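Local coordinates for protein 2-hydroxyhepta-2,4-diene-1,7-dioate isomerase (Mycobacterium marinum, PDB 3QDF) that probably acts as a zinc-binding isomerase or hydrolase of the fumarylacetoacetate hydrolase family, perhaps in homoprotocatechuate degradation, at residues G8-P13 and A17-E22; P92-K97 and V217-A222. All blocks are in the same frame, centred on the assembly; numbering follows the deposited sequence.

Interaction 1: G8-P13 and A17-E22; sequences GRIASP and AFASIE
Four backbone hydrogen bonds hold Gly8 to Ala19 and Ile10 to Ala17, two antiparallel hydrogen-bonded pairs in which each residue both gives and takes. The bond from Gly8 N to Ala19 O is almost straight, 178° at the hydrogen, and its return partner runs from Ala19 N to Gly8 O at 2.8 Å. Between them Arg9 and Phe18 form a non-hydrogen-bonded pair, their CA atoms 4.3 Å apart, and here weaker CA-H...O contacts take over: Phe18 CA lies 3.2 Å from Gly8 O.

On the face carrying Arg9 and Phe18, the arginine's aliphatic stem makes a CH-pi contact. With CG anti to its carbonyl carbon (chi1 -78°), Arg9 lays CG over one face of the Phe18 ring, 4.0 Å from the centroid and offset toward the rim. The stem then bends at chi3, and NH1 is hydrogen-bonded to the carbonyl oxygen of Ala60.

The face carrying Ile10, Ala17 and Ala19 is joined by apolar contacts. Ile10 CD1 reaches Ala19 CB at 4.0 Å, while its CG2 branch approaches Ile21 CD1 at 4.3 Å; Ala33 of strand 32-38 and Trp51 of strand 45-52 also touch Ile10. Pairing, cross-strand packing and a short connection together make a classic antiparallel beta hairpin, which lies within the Rv2993c-like N-terminal region.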
# COMPACT_ATOMS: atom_id res chain seq x y z
N GLY A 8 1.90 3.05 -12.00
CA GLY A 8 2.84 3.63 -11.04
C GLY A 8 3.09 5.11 -11.29
O GLY A 8 2.52 5.72 -12.20
N ARG A 9 3.94 5.70 -10.45
CA ARG A 9 4.36 7.07 -10.62
C ARG A 9 5.88 7.11 -10.68
O ARG A 9 6.56 6.36 -9.98
CB ARG A 9 3.85 7.93 -9.48
CG ARG A 9 2.40 8.31 -9.61
CD ARG A 9 1.87 9.01 -8.35
NE ARG A 9 2.37 10.39 -8.22
CZ ARG A 9 3.30 10.79 -7.35
NH1 ARG A 9 3.88 9.93 -6.53
NH2 ARG A 9 3.65 12.07 -7.31
N ILE A 10 6.40 7.98 -11.54
CA ILE A 10 7.83 8.02 -11.81
C ILE A 10 8.35 9.46 -11.84
O ILE A 10 7.62 10.40 -12.21
CB ILE A 10 8.21 7.30 -13.15
CG1 ILE A 10 7.56 8.01 -14.37
CG2 ILE A 10 7.86 5.79 -13.08
CD1 ILE A 10 8.04 7.52 -15.76
N ALA A 11 9.60 9.61 -11.43
CA ALA A 11 10.36 10.82 -11.68
C ALA A 11 11.36 10.46 -12.78
O ALA A 11 12.24 9.62 -12.57
CB ALA A 11 11.06 11.30 -10.42
N SER A 12 11.17 11.06 -13.95
CA SER A 12 11.98 10.78 -15.14
C SER A 12 12.77 12.05 -15.48
O SER A 12 12.74 13.01 -14.70
CB SER A 12 11.06 10.41 -16.31
OG SER A 12 10.28 11.52 -16.74
N PRO A 13 13.49 12.05 -16.62
CA PRO A 13 14.06 13.30 -17.13
C PRO A 13 13.01 14.41 -17.34
O PRO A 13 13.23 15.54 -16.90
CB PRO A 13 14.71 12.87 -18.45
CG PRO A 13 15.19 11.48 -18.17
CD PRO A 13 14.13 10.87 -17.25
N ALA A 17 5.40 11.85 -13.43
CA ALA A 17 4.23 11.39 -14.19
C ALA A 17 3.73 10.01 -13.73
O ALA A 17 4.48 9.20 -13.17
CB ALA A 17 4.56 11.35 -15.69
N PHE A 18 2.45 9.75 -14.00
CA PHE A 18 1.92 8.39 -13.95
C PHE A 18 2.54 7.62 -15.11
O PHE A 18 2.94 8.22 -16.14
CB PHE A 18 0.39 8.39 -14.06
CG PHE A 18 -0.31 8.69 -12.76
CD1 PHE A 18 -0.48 7.70 -11.79
CD2 PHE A 18 -0.82 9.97 -12.51
CE1 PHE A 18 -1.13 7.97 -10.59
CE2 PHE A 18 -1.49 10.25 -11.32
CZ PHE A 18 -1.65 9.26 -10.35
N ALA A 19 2.63 6.30 -14.95
CA ALA A 19 3.18 5.44 -15.98
C ALA A 19 2.58 4.05 -15.95
O ALA A 19 2.25 3.55 -14.89
CB ALA A 19 4.71 5.34 -15.87
N SER A 20 2.44 3.44 -17.12
CA SER A 20 2.18 2.01 -17.18
C SER A 20 3.53 1.28 -17.14
O SER A 20 4.38 1.48 -18.01
CB SER A 20 1.44 1.63 -18.45
OG SER A 20 1.14 0.25 -18.46
N ILE A 21 3.70 0.45 -16.12
CA ILE A 21 4.95 -0.27 -15.89
C ILE A 21 4.82 -1.66 -16.50
O ILE A 21 4.11 -2.52 -15.97
CB ILE A 21 5.30 -0.36 -14.38
CG1 ILE A 21 5.20 1.02 -13.68
CG2 ILE A 21 6.65 -1.05 -14.16
CD1 ILE A 21 6.10 2.08 -14.24
N GLU A 22 5.52 -1.88 -17.61
CA GLU A 22 5.33 -3.06 -18.44
C GLU A 22 6.50 -4.03 -18.33
O GLU A 22 7.63 -3.60 -18.11
CB GLU A 22 5.13 -2.64 -19.91
CG GLU A 22 3.76 -1.98 -20.17
CD GLU A 22 3.66 -1.29 -21.53
OE1 GLU A 22 4.63 -1.31 -22.33
OE2 GLU A 22 2.58 -0.70 -21.79

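Interaction 2: P92-K97 and V217-A222; sequences PVIFLK and VEWISA. With EDO (1,2-ethanediol), chain F.
Trp219 extends its indole from the helix with CG anti to the backbone N (chi1 -178°), a torsion that carries the ring across to Pro92, while Ile94 has CG2 anti to its carbonyl carbon, beside the backbone N, where that methyl faces Trp219 and Ile220. The result is helix-on-strand packing within the fumarylacetoacetate hydrolase domain: helix 213-223 lies against the start of strand 94-97 and the loop before it. The Ile94 side chain is about 10 Å from a bound zinc ion, and Lys97 on the same strand forms a salt bridge with the zinc ligand Asp152.

The proline and the indole approach from opposite directions. Pro92 CD sits over the centre of the six-membered ring, 3.8 Å from its centroid and 15° off the normal, a CH-pi contact made over the face. Farther along the pyrrolidine, CG lies 3.7 Å from Trp219 CG, so the proline also spans the five-membered ring. Ile94 comes to the indole at its edge instead, CG2 standing 3.6 Å from Trp219 CD1. The same methyl meets Ile220 CG1 at 4.0 Å, touching two consecutive helix residues.

No direct hydrogen bond joins the segments, and a water supplies the polar link. It donates to Pro92 O at 2.7 Å and accepts from Ile94 N. Its third partner is the indole: Trp219 NE1 donates to this water over 3.2 Å.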
# COMPACT_ATOMS: atom_id res chain seq x y z
N PRO A 92 -16.09 -4.55 11.15
CA PRO A 92 -14.75 -3.99 10.94
C PRO A 92 -14.45 -2.80 11.87
O PRO A 92 -15.34 -1.99 12.17
CB PRO A 92 -14.77 -3.54 9.47
CG PRO A 92 -15.91 -4.27 8.85
CD PRO A 92 -16.91 -4.50 9.92
N VAL A 93 -13.22 -2.73 12.33
CA VAL A 93 -12.74 -1.59 13.10
C VAL A 93 -11.84 -0.81 12.16
O VAL A 93 -10.86 -1.34 11.64
CB VAL A 93 -11.98 -2.03 14.36
CG1 VAL A 93 -11.32 -0.82 15.04
CG2 VAL A 93 -12.94 -2.72 15.34
N ILE A 94 -12.21 0.44 11.91
CA ILE A 94 -11.46 1.25 10.96
C ILE A 94 -10.73 2.39 11.67
O ILE A 94 -11.11 2.78 12.76
CB ILE A 94 -12.34 1.77 9.80
CG1 ILE A 94 -13.38 2.78 10.29
CG2 ILE A 94 -13.02 0.57 9.05
CD1 ILE A 94 -13.92 3.65 9.16
N PHE A 95 -9.68 2.89 11.03
CA PHE A 95 -8.91 4.04 11.52
C PHE A 95 -8.27 4.72 10.33
O PHE A 95 -8.37 4.22 9.22
CB PHE A 95 -7.87 3.63 12.57
CG PHE A 95 -6.85 2.62 12.08
CD1 PHE A 95 -7.11 1.26 12.15
CD2 PHE A 95 -5.61 3.05 11.57
CE1 PHE A 95 -6.16 0.31 11.72
CE2 PHE A 95 -4.64 2.11 11.14
CZ PHE A 95 -4.91 0.74 11.21
N LEU A 96 -7.64 5.86 10.56
CA LEU A 96 -7.02 6.63 9.49
C LEU A 96 -5.53 6.80 9.73
O LEU A 96 -5.08 6.92 10.88
CB LEU A 96 -7.69 8.01 9.37
CG LEU A 96 -9.15 8.05 8.91
CD1 LEU A 96 -9.77 9.40 9.18
CD2 LEU A 96 -9.22 7.75 7.39
N LYS A 97 -4.79 6.79 8.63
CA LYS A 97 -3.43 7.28 8.60
C LYS A 97 -3.43 8.53 7.72
O LYS A 97 -4.13 8.55 6.70
CB LYS A 97 -2.49 6.22 8.05
CG LYS A 97 -2.27 5.03 9.02
CD LYS A 97 -1.65 3.82 8.29
CE LYS A 97 -0.09 3.91 8.21
NZ LYS A 97 0.61 3.36 9.45
N VAL A 217 -14.93 -2.19 1.54
CA VAL A 217 -15.37 -1.00 0.81
C VAL A 217 -16.81 -0.62 1.15
O VAL A 217 -17.11 0.55 1.29
CB VAL A 217 -15.17 -1.14 -0.73
CG1 VAL A 217 -15.73 0.09 -1.47
CG2 VAL A 217 -13.68 -1.27 -1.03
N GLU A 218 -17.69 -1.61 1.26
CA GLU A 218 -19.05 -1.36 1.67
C GLU A 218 -19.08 -0.67 3.03
O GLU A 218 -19.78 0.35 3.19
CB GLU A 218 -19.86 -2.66 1.74
CG GLU A 218 -21.30 -2.45 2.19
CD GLU A 218 -22.08 -3.74 2.17
OE1 GLU A 218 -22.17 -4.37 3.22
OE2 GLU A 218 -22.58 -4.14 1.11
N TRP A 219 -18.35 -1.22 4.00
CA TRP A 219 -18.31 -0.66 5.35
C TRP A 219 -17.78 0.78 5.37
O TRP A 219 -18.45 1.69 5.87
CB TRP A 219 -17.47 -1.55 6.28
CG TRP A 219 -17.44 -1.06 7.68
CD1 TRP A 219 -16.48 -0.26 8.25
CD2 TRP A 219 -18.41 -1.34 8.70
NE1 TRP A 219 -16.80 -0.04 9.58
CE2 TRP A 219 -17.98 -0.69 9.87
CE3 TRP A 219 -19.60 -2.10 8.74
CZ2 TRP A 219 -18.70 -0.76 11.07
CZ3 TRP A 219 -20.32 -2.16 9.93
CH2 TRP A 219 -19.86 -1.51 11.09
N ILE A 220 -16.60 0.98 4.81
CA ILE A 220 -15.99 2.32 4.82
C ILE A 220 -16.82 3.38 4.04
O ILE A 220 -16.97 4.53 4.50
CB ILE A 220 -14.53 2.28 4.29
CG1 ILE A 220 -13.65 1.40 5.21
CG2 ILE A 220 -13.96 3.71 4.08
CD1 ILE A 220 -12.24 1.06 4.62
N SER A 221 -17.36 3.00 2.87
CA SER A 221 -18.07 3.97 2.03
C SER A 221 -19.46 4.31 2.59
O SER A 221 -20.09 5.31 2.17
CB SER A 221 -18.15 3.49 0.58
OG SER A 221 -19.12 2.45 0.47
N ALA A 222 -19.94 3.50 3.53
CA ALA A 222 -21.14 3.84 4.30
C ALA A 222 -20.84 4.91 5.37
O ALA A 222 -21.76 5.55 5.88
CB ALA A 222 -21.76 2.58 4.96
C1 EDO F . -22.54 8.70 3.10
O1 EDO F . -22.32 7.30 3.16
C2 EDO F . -21.26 9.31 3.62
O2 EDO F . -21.48 9.71 4.98
O HOH W 1 -15.26 0.69 12.25

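Overall arrangement
Starting from the N terminus, the chain first closes a short loop at interaction 1, where strand 15-22 turns back on strand 6-12 after a connection of only a few residues. This local hairpin is complete before residues 92-97 open interaction 2, so the two contacts follow in series, neither nested nor crossed. Interaction 2 closes a far longer loop, bringing helix 213-223 back to strand 94-97 across 119 intervening residues that include the zinc ligands Glu121, Glu123, Asp152, Glu191 and His203. The contacts lie on opposite sides of the chain's centre, their own centres about 30 Å apart: one builds the N-terminal region, the other joins a helix and a strand within the fumarylacetoacetate hydrolase family region.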